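Local coordinates for probable ABC transporter phosphite binding protein PhnD1 (Prochlorococcus marinus str. MIT 9301, PDB 5LQ5) that binds inorganic phosphite strongly, and methylphosphonate and phosphate only very weakly, probably as the solute-binding component of an ABC transporter, at residues K112-N116 / L117-F121; K145-G149 / K150-F154; K224-K227 / S228-N232. One frame throughout, in Å; residues are numbered along the deposited sequence. Where two conformers were deposited one is given.

Interaction 1. Residues K112-N116 / L117-F121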
ATOM      1  N   LYS A 112     -17.723  16.699  -4.681  1.00 26.29           N
ATOM      2  CA  LYS A 112     -19.158  16.821  -4.350  1.00 27.43           C
ATOM      3  C   LYS A 112     -20.080  16.042  -5.287  1.00 24.25           C
ATOM      4  O   LYS A 112     -21.190  15.644  -4.887  1.00 27.02           O
ATOM      5  CB  LYS A 112     -19.607  18.305  -4.297  1.00 35.98           C
ATOM      6  CG  LYS A 112     -19.508  18.921  -2.913  1.00118.82           C
ATOM      7  CD  LYS A 112     -19.638  20.438  -2.939  1.00121.61           C
ATOM      8  CE  LYS A 112     -20.385  20.980  -1.723  1.00 91.31           C
ATOM      9  NZ  LYS A 112     -19.954  20.408  -0.414  1.00 86.59           N
ATOM     10  N   LYS A 113     -19.632  15.826  -6.520  1.00 25.99           N
ATOM     11  CA  LYS A 113     -20.406  15.028  -7.512  1.00 26.54           C
ATOM     12  C   LYS A 113     -20.543  13.538  -7.099  1.00 27.77           C
ATOM     13  O   LYS A 113     -21.333  12.789  -7.647  1.00 26.51           O
ATOM     14  CB  LYS A 113     -19.805  15.154  -8.917  1.00 28.37           C
ATOM     15  CG  LYS A 113     -19.938  16.557  -9.517  1.00 36.70           C
ATOM     16  CD  LYS A 113     -19.208  16.682 -10.837  1.00 63.88           C
ATOM     17  CE  LYS A 113     -18.894  18.124 -11.218  1.00 57.52           C
ATOM     18  NZ  LYS A 113     -18.183  18.228 -12.532  1.00 51.95           N
ATOM     19  N   LEU A 114     -19.785  13.122  -6.085  1.00 26.21           N
ATOM     20  CA  LEU A 114     -19.885  11.733  -5.589  1.00 21.63           C
ATOM     21  C   LEU A 114     -20.933  11.492  -4.521  1.00 21.80           C
ATOM     22  O   LEU A 114     -21.213  10.345  -4.122  1.00 24.42           O
ATOM     23  CB  LEU A 114     -18.515  11.229  -5.156  1.00 23.43           C
ATOM     24  CG  LEU A 114     -17.444  11.279  -6.254  1.00 22.02           C
ATOM     25  CD1 LEU A 114     -16.109  10.801  -5.714  1.00 24.18           C
ATOM     26  CD2 LEU A 114     -17.807  10.468  -7.496  1.00 24.22           C
ATOM     27  N   LYS A 115     -21.522  12.569  -4.036  1.00 22.90           N
ATOM     28  CA  LYS A 115     -22.609  12.459  -3.059  1.00 24.32           C
ATOM     29  C   LYS A 115     -23.792  11.662  -3.653  1.00 24.19           C
ATOM     30  O   LYS A 115     -24.069  11.749  -4.848  1.00 27.07           O
ATOM     31  CB  LYS A 115     -23.069  13.845  -2.614  1.00 27.77           C
ATOM     32  CG  LYS A 115     -22.069  14.620  -1.774  1.00 25.40           C
ATOM     33  CD  LYS A 115     -22.730  15.902  -1.274  1.00 31.40           C
ATOM     34  CE  LYS A 115     -22.005  16.554  -0.119  1.00 37.81           C
ATOM     35  NZ  LYS A 115     -22.918  17.533   0.520  1.00 54.76           N
ATOM     36  N   ASN A 116     -24.456  10.888  -2.789  1.00 23.67           N
ATOM     37  CA  ASN A 116     -25.606  10.039  -3.162  1.00 23.89           C
ATOM     38  C   ASN A 116     -25.263   8.958  -4.195  1.00 24.23           C
ATOM     39  O   ASN A 116     -26.133   8.467  -4.913  1.00 28.29           O
ATOM     40  CB  ASN A 116     -26.824  10.877  -3.604  1.00 26.01           C
ATOM     41  CG  ASN A 116     -28.164  10.110  -3.478  1.00 30.96           C
ATOM     42  OD1 ASN A 116     -28.413   9.351  -2.505  1.00 30.66           O
ATOM     43  ND2 ASN A 116     -29.049  10.322  -4.465  1.00 36.45           N
ATOM     44  N   LEU A 117     -23.974   8.597  -4.274  1.00 23.56           N
ATOM     45  CA  LEU A 117     -23.540   7.450  -5.074  1.00 22.88           C
ATOM     46  C   LEU A 117     -23.130   6.345  -4.126  1.00 21.26           C
ATOM     47  O   LEU A 117     -22.846   6.590  -2.939  1.00 22.56           O
ATOM     48  CB  LEU A 117     -22.376   7.801  -5.994  1.00 25.19           C
ATOM     49  CG  LEU A 117     -22.650   8.833  -7.095  1.00 29.54           C
ATOM     50  CD1 LEU A 117     -21.385   9.034  -7.922  1.00 28.99           C
ATOM     51  CD2 LEU A 117     -23.798   8.397  -7.989  1.00 33.61           C
ATOM     52  N   ARG A 118     -23.086   5.132  -4.655  1.00 19.78           N
ATOM     53  CA  ARG A 118     -22.542   3.980  -3.940  1.00 20.44           C
ATOM     54  C   ARG A 118     -21.013   4.020  -4.075  1.00 20.14           C
ATOM     55  O   ARG A 118     -20.476   3.949  -5.191  1.00 19.74           O
ATOM     56  CB  ARG A 118     -23.110   2.683  -4.495  0.50 22.07           C
ATOM     57  CG  ARG A 118     -24.617   2.550  -4.328  0.50 28.81           C
ATOM     58  CD  ARG A 118     -25.166   1.390  -5.147  0.50 34.56           C
ATOM     59  NE  ARG A 118     -24.734   1.532  -6.533  0.50 30.12           N
ATOM     60  CZ  ARG A 118     -24.638   0.533  -7.399  0.50 39.24           C
ATOM     61  NH1 ARG A 118     -24.965  -0.675  -7.037  0.50 37.59           N
ATOM     62  NH2 ARG A 118     -24.200   0.748  -8.617  0.50 33.13           N
ATOM     63  N   PHE A 119     -20.315   4.197  -2.959  1.00 19.69           N
ATOM     64  CA  PHE A 119     -18.859   4.482  -2.969  1.00 19.07           C
ATOM     65  C   PHE A 119     -18.138   3.423  -2.140  1.00 15.92           C
ATOM     66  O   PHE A 119     -18.587   3.054  -1.051  1.00 17.70           O
ATOM     67  CB  PHE A 119     -18.551   5.879  -2.398  1.00 19.23           C
ATOM     68  CG  PHE A 119     -17.115   6.248  -2.483  1.00 17.24           C
ATOM     69  CD1 PHE A 119     -16.620   6.871  -3.614  1.00 21.21           C
ATOM     70  CD2 PHE A 119     -16.231   5.877  -1.492  1.00 19.05           C
ATOM     71  CE1 PHE A 119     -15.267   7.173  -3.741  1.00 21.59           C
ATOM     72  CE2 PHE A 119     -14.888   6.181  -1.591  1.00 22.25           C
ATOM     73  CZ  PHE A 119     -14.396   6.803  -2.720  1.00 21.82           C
ATOM     74  N   THR A 120     -17.028   2.919  -2.677  1.00 14.44           N
ATOM     75  CA  THR A 120     -16.150   2.004  -1.913  1.00 15.42           C
ATOM     76  C   THR A 120     -14.702   2.531  -1.825  1.00 15.72           C
ATOM     77  O   THR A 120     -14.105   2.970  -2.800  1.00 17.01           O
ATOM     78  CB  THR A 120     -16.152   0.569  -2.441  1.00 17.22           C
ATOM     79  OG1 THR A 120     -15.471  -0.295  -1.510  1.00 16.77           O
ATOM     80  CG2 THR A 120     -15.521   0.430  -3.827  1.00 19.69           C
ATOM     81  N   PHE A 121     -14.167   2.453  -0.631  1.00 15.84           N
ATOM     82  CA  PHE A 121     -12.768   2.562  -0.366  1.00 16.05           C
ATOM     83  C   PHE A 121     -12.119   1.183  -0.506  1.00 16.02           C
ATOM     84  O   PHE A 121     -12.781   0.154  -0.712  1.00 14.87           O
ATOM     85  CB  PHE A 121     -12.557   3.008   1.085  1.00 16.43           C
ATOM     86  CG  PHE A 121     -13.036   4.409   1.400  1.00 16.62           C
ATOM     87  CD1 PHE A 121     -12.360   5.525   0.936  1.00 17.33           C
ATOM     88  CD2 PHE A 121     -14.149   4.600   2.172  1.00 20.72           C
ATOM     89  CE1 PHE A 121     -12.775   6.787   1.285  1.00 17.10           C
ATOM     90  CE2 PHE A 121     -14.582   5.859   2.490  1.00 23.84           C
ATOM     91  CZ  PHE A 121     -13.904   6.938   2.047  1.00 19.24           C
TER
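The backbone N of Leu117 donates to Leu114 O at 3.3 Å, closing a type II beta turn with Lys115 and Asn116 at its corners. The bond is somewhat bent, with 141° at the hydrogen, and the donor lies above the carbonyl plane, 42° out of it. Asn116, the third residue of the turn, takes the positive phi this turn type requires, and its OD1 is bonded to Lys148 NZ.

Van der Waals packing follows the same path. Leu117 CB rests on Leu114 O at 3.4 Å, and because CG lies beside the backbone N (chi1 -64°), the branch folds back over the turn. Its CD1 then comes 3.8 Å from Lys113 O and makes an apolar contact with Leu114 CD2 at 3.9 Å, the two leucines crossing obliquely. With an alanine in place of Leu117, Leu114 CD2 would probably lose its neighbour across the turn and a gap would open over Lys113 O. The other branch of Leu114, CD1, reaches Phe119 CE1 at 4.2 Å, and side chains of strands 92-97 and 172-176 also pack against both residues.

The turn delivers the chain into strand 119-121, a parallel strand of the five-stranded mixed sheet of one lobe in this periplasmic binding protein; helix 127-139 follows, and Ser126, just ahead of it, with Thr127 and Ser128 in its first turn, line the phosphite pocket.

Among the aromatic contacts, Phe119 turns an edge to Phe121, its CE2 lying over the centre of that ring, while Phe121 CG lies in the plane of the Phe119 ring. Polar contacts continue at the strand's end, where Thr120 OG1 donates to Phe121 O at 2.8 Å, in the carbonyl plane and on a lone pair.

Interaction 2. Residues K145-G149 / K150-F154; sequences KHFKG and KKAGF
Phe147 O accepts the N-H of Lys150 at 2.8 Å, with 145° at the hydrogen, round a reversal whose corner residues, Lys148 and Gly149, have the backbone angles of a type II beta turn. Gly149 stands at a phi of 84°, where a CB would be jammed against the carbonyl O of Lys148, so the absence of a side chain fits this corner. A CA-H...O contact from Lys150 CA to Lys145 O, 3.5 Å, ties the exit of the turn to the end of the preceding 3-10 segment.

Phe147 supplies the buried side. Its CB lies 3.5 Å from Lys151 O, and its CD2 meets Ala152 CB at 4.1 Å, obliquely to the ring. The ring also stacks with Phe119 and touches Leu137 of helix 127-139, so the turn is pinned to the layer between that helix and the sheet. This places it at the return of a beta-alpha-beta crossover, in which strand 119-121, helix 127-139 and the parallel edge strand 153-154 follow in order.

The lysines use their aliphatic parts. Lys150, bent at its second torsion, lays CD against Lys145 O at 3.7 Å. Lys151 CG sits between its own N and carbonyl carbon (chi1 67°), which brings it over Gly149 O at 3.6 Å before the chain runs on extended.

A water donates to Lys148 O at 2.9 Å and to Lys151 O at 2.7 Å, bridging two acceptors that cannot bond each other. Backbone polar groups and this water thus hold the turn, while the ammonium ends of Lys145, Lys150 and Lys151 lead off separately, a spread that would probably limit mutual repulsion among like charges at the surface.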
ATOM      1  N   LYS A 145     -21.366   9.704   5.432  1.00 24.98           N
ATOM      2  CA  LYS A 145     -22.822   9.740   5.553  1.00 27.48           C
ATOM      3  C   LYS A 145     -23.571  10.289   4.313  1.00 25.57           C
ATOM      4  O   LYS A 145     -24.763  10.102   4.178  1.00 27.31           O
ATOM      5  CB  LYS A 145     -23.230  10.543   6.777  1.00 31.11           C
ATOM      6  CG  LYS A 145     -22.917  12.028   6.641  1.00 33.10           C
ATOM      7  CD  LYS A 145     -23.368  12.766   7.873  1.00 36.07           C
ATOM      8  CE  LYS A 145     -23.188  14.245   7.650  1.00 38.89           C
ATOM      9  NZ  LYS A 145     -23.159  14.912   8.983  1.00 55.80           N
ATOM     10  N   HIS A 146     -22.852  10.956   3.425  1.00 22.04           N
ATOM     11  CA  HIS A 146     -23.430  11.508   2.177  1.00 24.70           C
ATOM     12  C   HIS A 146     -23.557  10.516   1.038  1.00 27.06           C
ATOM     13  O   HIS A 146     -24.160  10.812   0.016  1.00 25.18           O
ATOM     14  CB  HIS A 146     -22.629  12.698   1.691  1.00 24.96           C
ATOM     15  CG  HIS A 146     -22.654  13.855   2.642  1.00 26.42           C
ATOM     16  ND1 HIS A 146     -21.538  14.601   2.937  1.00 29.96           N
ATOM     17  CD2 HIS A 146     -23.660  14.381   3.384  1.00 35.27           C
ATOM     18  CE1 HIS A 146     -21.852  15.551   3.800  1.00 35.82           C
ATOM     19  NE2 HIS A 146     -23.132  15.432   4.098  1.00 41.62           N
ATOM     20  N   PHE A 147     -22.916   9.374   1.174  1.00 23.68           N
ATOM     21  CA  PHE A 147     -23.029   8.337   0.167  1.00 24.94           C
ATOM     22  C   PHE A 147     -24.360   7.615   0.258  1.00 27.05           C
ATOM     23  O   PHE A 147     -25.023   7.645   1.301  1.00 25.29           O
ATOM     24  CB  PHE A 147     -21.855   7.367   0.273  1.00 20.08           C
ATOM     25  CG  PHE A 147     -20.497   8.001  -0.026  1.00 20.31           C
ATOM     26  CD1 PHE A 147     -20.292   8.785  -1.154  1.00 20.98           C
ATOM     27  CD2 PHE A 147     -19.414   7.766   0.808  1.00 18.92           C
ATOM     28  CE1 PHE A 147     -19.055   9.335  -1.430  1.00 22.81           C
ATOM     29  CE2 PHE A 147     -18.174   8.297   0.525  1.00 22.87           C
ATOM     30  CZ  PHE A 147     -17.993   9.084  -0.590  1.00 24.17           C
ATOM     31  N   LYS A 148     -24.729   6.983  -0.855  1.00 25.59           N
ATOM     32  CA  LYS A 148     -25.911   6.111  -0.931  1.00 29.70           C
ATOM     33  C   LYS A 148     -25.791   5.070   0.200  1.00 31.79           C
ATOM     34  O   LYS A 148     -24.753   4.405   0.350  1.00 37.20           O
ATOM     35  CB  LYS A 148     -26.034   5.483  -2.349  1.00 36.65           C
ATOM     36  CG  LYS A 148     -27.303   4.682  -2.634  1.00 48.03           C
ATOM     37  CD  LYS A 148     -28.538   5.558  -2.711  1.00 45.37           C
ATOM     38  CE  LYS A 148     -28.699   6.256  -4.045  1.00 41.99           C
ATOM     39  NZ  LYS A 148     -29.893   7.155  -4.013  1.00 43.66           N
ATOM     40  N   GLY A 149     -26.825   4.970   1.032  1.00 34.03           N
ATOM     41  CA  GLY A 149     -26.793   4.083   2.212  1.00 31.56           C
ATOM     42  C   GLY A 149     -26.150   4.637   3.485  1.00 26.87           C
ATOM     43  O   GLY A 149     -26.120   3.966   4.512  1.00 38.32           O
ATOM     44  N   LYS A 150     -25.679   5.879   3.413  1.00 25.13           N
ATOM     45  CA  LYS A 150     -24.987   6.621   4.510  1.00 26.28           C
ATOM     46  C   LYS A 150     -23.764   5.856   5.031  1.00 26.20           C
ATOM     47  O   LYS A 150     -23.342   5.962   6.195  1.00 29.32           O
ATOM     48  CB  LYS A 150     -25.963   7.013   5.640  1.00 33.01           C
ATOM     49  CG  LYS A 150     -27.312   7.523   5.116  1.00 50.37           C
ATOM     50  CD  LYS A 150     -27.814   8.774   5.815  1.00 58.04           C
ATOM     51  CE  LYS A 150     -29.073   9.292   5.124  1.00 58.09           C
ATOM     52  NZ  LYS A 150     -29.356  10.714   5.457  1.00112.30           N
ATOM     53  N   LYS A 151     -23.172   5.101   4.117  1.00 23.07           N
ATOM     54  CA  LYS A 151     -21.990   4.303   4.428  1.00 23.72           C
ATOM     55  C   LYS A 151     -21.156   4.129   3.174  1.00 22.91           C
ATOM     56  O   LYS A 151     -21.599   4.385   2.082  1.00 24.18           O
ATOM     57  CB  LYS A 151     -22.355   2.952   5.047  1.00 37.99           C
ATOM     58  CG  LYS A 151     -23.074   2.005   4.130  1.00 98.06           C
ATOM     59  CD  LYS A 151     -23.573   0.794   4.891  1.00112.49           C
ATOM     60  CE  LYS A 151     -23.639  -0.407   3.963  1.00 99.04           C
ATOM     61  NZ  LYS A 151     -24.228  -1.619   4.584  1.00 93.01           N
ATOM     62  N   ALA A 152     -19.906   3.740   3.389  1.00 21.79           N
ATOM     63  CA  ALA A 152     -18.988   3.431   2.302  1.00 21.29           C
ATOM     64  C   ALA A 152     -18.593   1.995   2.415  1.00 20.10           C
ATOM     65  O   ALA A 152     -18.459   1.426   3.522  1.00 21.81           O
ATOM     66  CB  ALA A 152     -17.753   4.306   2.383  1.00 22.67           C
ATOM     67  N   GLY A 153     -18.311   1.406   1.266  1.00 19.20           N
ATOM     68  CA  GLY A 153     -17.688   0.064   1.255  1.00 16.51           C
ATOM     69  C   GLY A 153     -16.184   0.150   1.616  1.00 18.26           C
ATOM     70  O   GLY A 153     -15.559   1.214   1.500  1.00 15.75           O
ATOM     71  N   PHE A 154     -15.636  -0.967   2.074  1.00 17.06           N
ATOM     72  CA  PHE A 154     -14.199  -1.172   2.291  1.00 15.98           C
ATOM     73  C   PHE A 154     -13.873  -2.510   1.636  1.00 17.91           C
ATOM     74  O   PHE A 154     -14.204  -3.570   2.146  1.00 20.71           O
ATOM     75  CB  PHE A 154     -13.832  -1.145   3.761  1.00 16.47           C
ATOM     76  CG  PHE A 154     -14.203   0.154   4.444  1.00 16.66           C
ATOM     77  CD1 PHE A 154     -13.392   1.265   4.375  1.00 17.58           C
ATOM     78  CD2 PHE A 154     -15.392   0.267   5.168  1.00 21.66           C
ATOM     79  CE1 PHE A 154     -13.728   2.446   4.987  1.00 18.31           C
ATOM     80  CE2 PHE A 154     -15.719   1.452   5.786  1.00 22.67           C
ATOM     81  CZ  PHE A 154     -14.900   2.545   5.692  1.00 23.56           C
TER
HETATM   82  O   HOH W   1     -22.036   3.838  -0.555  1.00 23.86           O

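Interaction 3. Residues K224-K227 / S228-N232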
ATOM      1  N   LYS A 224      22.147  -3.660   8.909  1.00 30.36           N
ATOM      2  CA  LYS A 224      22.884  -2.839   7.952  1.00 30.37           C
ATOM      3  C   LYS A 224      23.071  -3.534   6.582  1.00 24.58           C
ATOM      4  O   LYS A 224      22.887  -2.913   5.541  1.00 30.42           O
ATOM      5  CB  LYS A 224      24.242  -2.404   8.527  1.00 36.28           C
ATOM      6  CG  LYS A 224      24.893  -1.281   7.727  1.00 55.44           C
ATOM      7  CD  LYS A 224      25.561  -0.248   8.623  1.00121.39           C
ATOM      8  CE  LYS A 224      24.539   0.655   9.301  1.00138.92           C
ATOM      9  NZ  LYS A 224      25.178   1.734  10.101  1.00 96.93           N
ATOM     10  N   GLU A 225      23.403  -4.825   6.613  1.00 25.12           N
ATOM     11  CA  GLU A 225      23.603  -5.643   5.387  1.00 27.65           C
ATOM     12  C   GLU A 225      22.267  -5.778   4.625  1.00 25.34           C
ATOM     13  O   GLU A 225      22.193  -5.619   3.400  1.00 25.25           O
ATOM     14  CB  GLU A 225      24.131  -7.033   5.742  1.00 34.91           C
ATOM     15  CG  GLU A 225      24.567  -7.870   4.538  1.00 63.26           C
ATOM     16  CD  GLU A 225      24.924  -9.312   4.881  1.00138.02           C
ATOM     17  OE1 GLU A 225      24.683  -9.769   6.026  1.00 79.97           O
ATOM     18  OE2 GLU A 225      25.426 -10.002   3.971  1.00112.83           O
ATOM     19  N   LEU A 226      21.209  -6.063   5.376  1.00 22.54           N
ATOM     20  CA  LEU A 226      19.845  -6.166   4.816  1.00 24.96           C
ATOM     21  C   LEU A 226      19.407  -4.870   4.101  1.00 20.79           C
ATOM     22  O   LEU A 226      18.926  -4.879   2.963  1.00 23.54           O
ATOM     23  CB  LEU A 226      18.860  -6.525   5.953  1.00 22.19           C
ATOM     24  CG  LEU A 226      17.352  -6.506   5.615  1.00 25.76           C
ATOM     25  CD1 LEU A 226      17.040  -7.514   4.537  1.00 30.23           C
ATOM     26  CD2 LEU A 226      16.520  -6.786   6.849  1.00 28.00           C
ATOM     27  N   LYS A 227      19.612  -3.756   4.770  1.00 23.55           N
ATOM     28  CA  LYS A 227      19.274  -2.452   4.197  1.00 25.18           C
ATOM     29  C   LYS A 227      20.079  -2.211   2.905  1.00 24.06           C
ATOM     30  O   LYS A 227      19.546  -1.808   1.863  1.00 24.59           O
ATOM     31  CB  LYS A 227      19.517  -1.381   5.242  1.00 30.06           C
ATOM     32  CG  LYS A 227      19.197   0.013   4.802  1.00 29.76           C
ATOM     33  CD  LYS A 227      19.287   0.978   5.981  1.00 34.56           C
ATOM     34  CE  LYS A 227      19.256   2.410   5.502  1.00 45.85           C
ATOM     35  NZ  LYS A 227      19.152   3.374   6.644  1.00 46.71           N
ATOM     36  N   SER A 228      21.360  -2.547   2.976  1.00 25.36           N
ATOM     37  CA  SER A 228      22.281  -2.442   1.831  1.00 24.55           C
ATOM     38  C   SER A 228      21.827  -3.264   0.626  1.00 25.70           C
ATOM     39  O   SER A 228      21.803  -2.775  -0.497  1.00 26.55           O
ATOM     40  CB  SER A 228      23.692  -2.860   2.258  1.00 35.52           C
ATOM     41  OG  SER A 228      24.639  -2.455   1.296  1.00 47.43           O
ATOM     42  N   VAL A 229      21.422  -4.499   0.871  1.00 25.64           N
ATOM     43  CA  VAL A 229      20.940  -5.364  -0.222  1.00 27.43           C
ATOM     44  C   VAL A 229      19.744  -4.729  -0.925  1.00 24.47           C
ATOM     45  O   VAL A 229      19.669  -4.664  -2.145  1.00 27.12           O
ATOM     46  CB  VAL A 229      20.587  -6.782   0.282  1.00 28.35           C
ATOM     47  CG1 VAL A 229      19.797  -7.601  -0.733  1.00 30.60           C
ATOM     48  CG2 VAL A 229      21.860  -7.506   0.700  1.00 33.17           C
ATOM     49  N   ILE A 230      18.808  -4.236  -0.133  1.00 24.87           N
ATOM     50  CA  ILE A 230      17.572  -3.663  -0.706  1.00 24.71           C
ATOM     51  C   ILE A 230      17.893  -2.362  -1.479  1.00 25.61           C
ATOM     52  O   ILE A 230      17.422  -2.155  -2.594  1.00 25.94           O
ATOM     53  CB  ILE A 230      16.503  -3.447   0.394  1.00 24.01           C
ATOM     54  CG1 ILE A 230      16.044  -4.812   0.979  1.00 23.56           C
ATOM     55  CG2 ILE A 230      15.314  -2.660  -0.150  1.00 26.59           C
ATOM     56  CD1 ILE A 230      15.159  -4.709   2.220  1.00 22.24           C
ATOM     57  N   LEU A 231      18.718  -1.504  -0.890  1.00 23.21           N
ATOM     58  CA  LEU A 231      19.086  -0.241  -1.529  1.00 25.90           C
ATOM     59  C   LEU A 231      19.974  -0.419  -2.772  1.00 28.82           C
ATOM     60  O   LEU A 231      20.028   0.457  -3.635  1.00 31.70           O
ATOM     61  CB  LEU A 231      19.786   0.675  -0.522  1.00 28.15           C
ATOM     62  CG  LEU A 231      18.920   1.174   0.629  1.00 32.86           C
ATOM     63  CD1 LEU A 231      19.794   1.913   1.642  1.00 30.69           C
ATOM     64  CD2 LEU A 231      17.794   2.060   0.144  1.00 30.24           C
ATOM     65  N   ASN A 232      20.664  -1.545  -2.849  1.00 30.18           N
ATOM     66  CA  ASN A 232      21.612  -1.782  -3.962  1.00 30.78           C
ATOM     67  C   ASN A 232      21.041  -2.634  -5.098  1.00 33.17           C
ATOM     68  O   ASN A 232      21.744  -2.931  -6.062  1.00 34.41           O
ATOM     69  CB  ASN A 232      22.925  -2.377  -3.454  1.00 30.85           C
ATOM     70  CG  ASN A 232      23.758  -1.374  -2.664  1.00 34.08           C
ATOM     71  OD1 ASN A 232      23.811  -0.213  -2.993  1.00 41.95           O
ATOM     72  ND2 ASN A 232      24.454  -1.854  -1.651  1.00 48.35           N
TER
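The flat groups that link Lys227 to Leu231, and the other residue pairs four apart, are peptide groups; no ring takes part. The carbonyl of Lys227 points almost straight at Leu231 N, 2.9 Å from its O, with 164° at the oxygen, and Leu231 CG crowds the same oxygen at 3.3 Å. Ser228 N donates likewise to Lys224 O, Val229 N to Glu225 O and Ile230 N to Leu226 O. Val229 CG2 lies against Glu225 O at 3.3 Å, and Ile230 CG1 against Leu226 O at 3.5 Å.

Two side-chain pairs, each one turn apart, lie side by side and point the same way. Leu226 CD1 meets Ile230 CD1 at 4.1 Å. Lys227, with CG anti to the backbone N (chi1 -179°) and the chain extended, passes alongside Leu231. Lys227 CG is 3.7 Å from Leu231 CD1, and Lys227 CE is 3.9 Å from Leu231 CD1; the methyl thus packs against the lysine's methylenes.

At the end the bonding frays: Asn232 N makes only weak bonds to Ser228 O and Val229 O. The four i-to-i+4 bonds before it are those of a regular alpha-helix, the last part of helix 222-231. Its apolar face, through Leu226, Val229 and Ile230, packs on helix 16-34 and strand 79-84, an alpha/beta layering characteristic of a periplasmic binding protein lobe.

Overall arrangement
Interactions 1 and 2 are neighbours, with centres 7 Å apart, and come in that order along the chain. Each turn feeds one of the adjacent parallel strands 119-121 and 153-154, and probable backbone hydrogen bonds, Asn116 N to His146 O and Phe121 N to Gly153 O, join them. Interaction 3 comes last and lies on the opposite side of the chain's centre, its own centre about 43 and 44 Å from those of interactions 1 and 2. It belongs to the lobe built on the other, six-stranded sheet. The contacts therefore sample both lobes of a two-lobed binding protein, whose phosphite pocket draws residues from each.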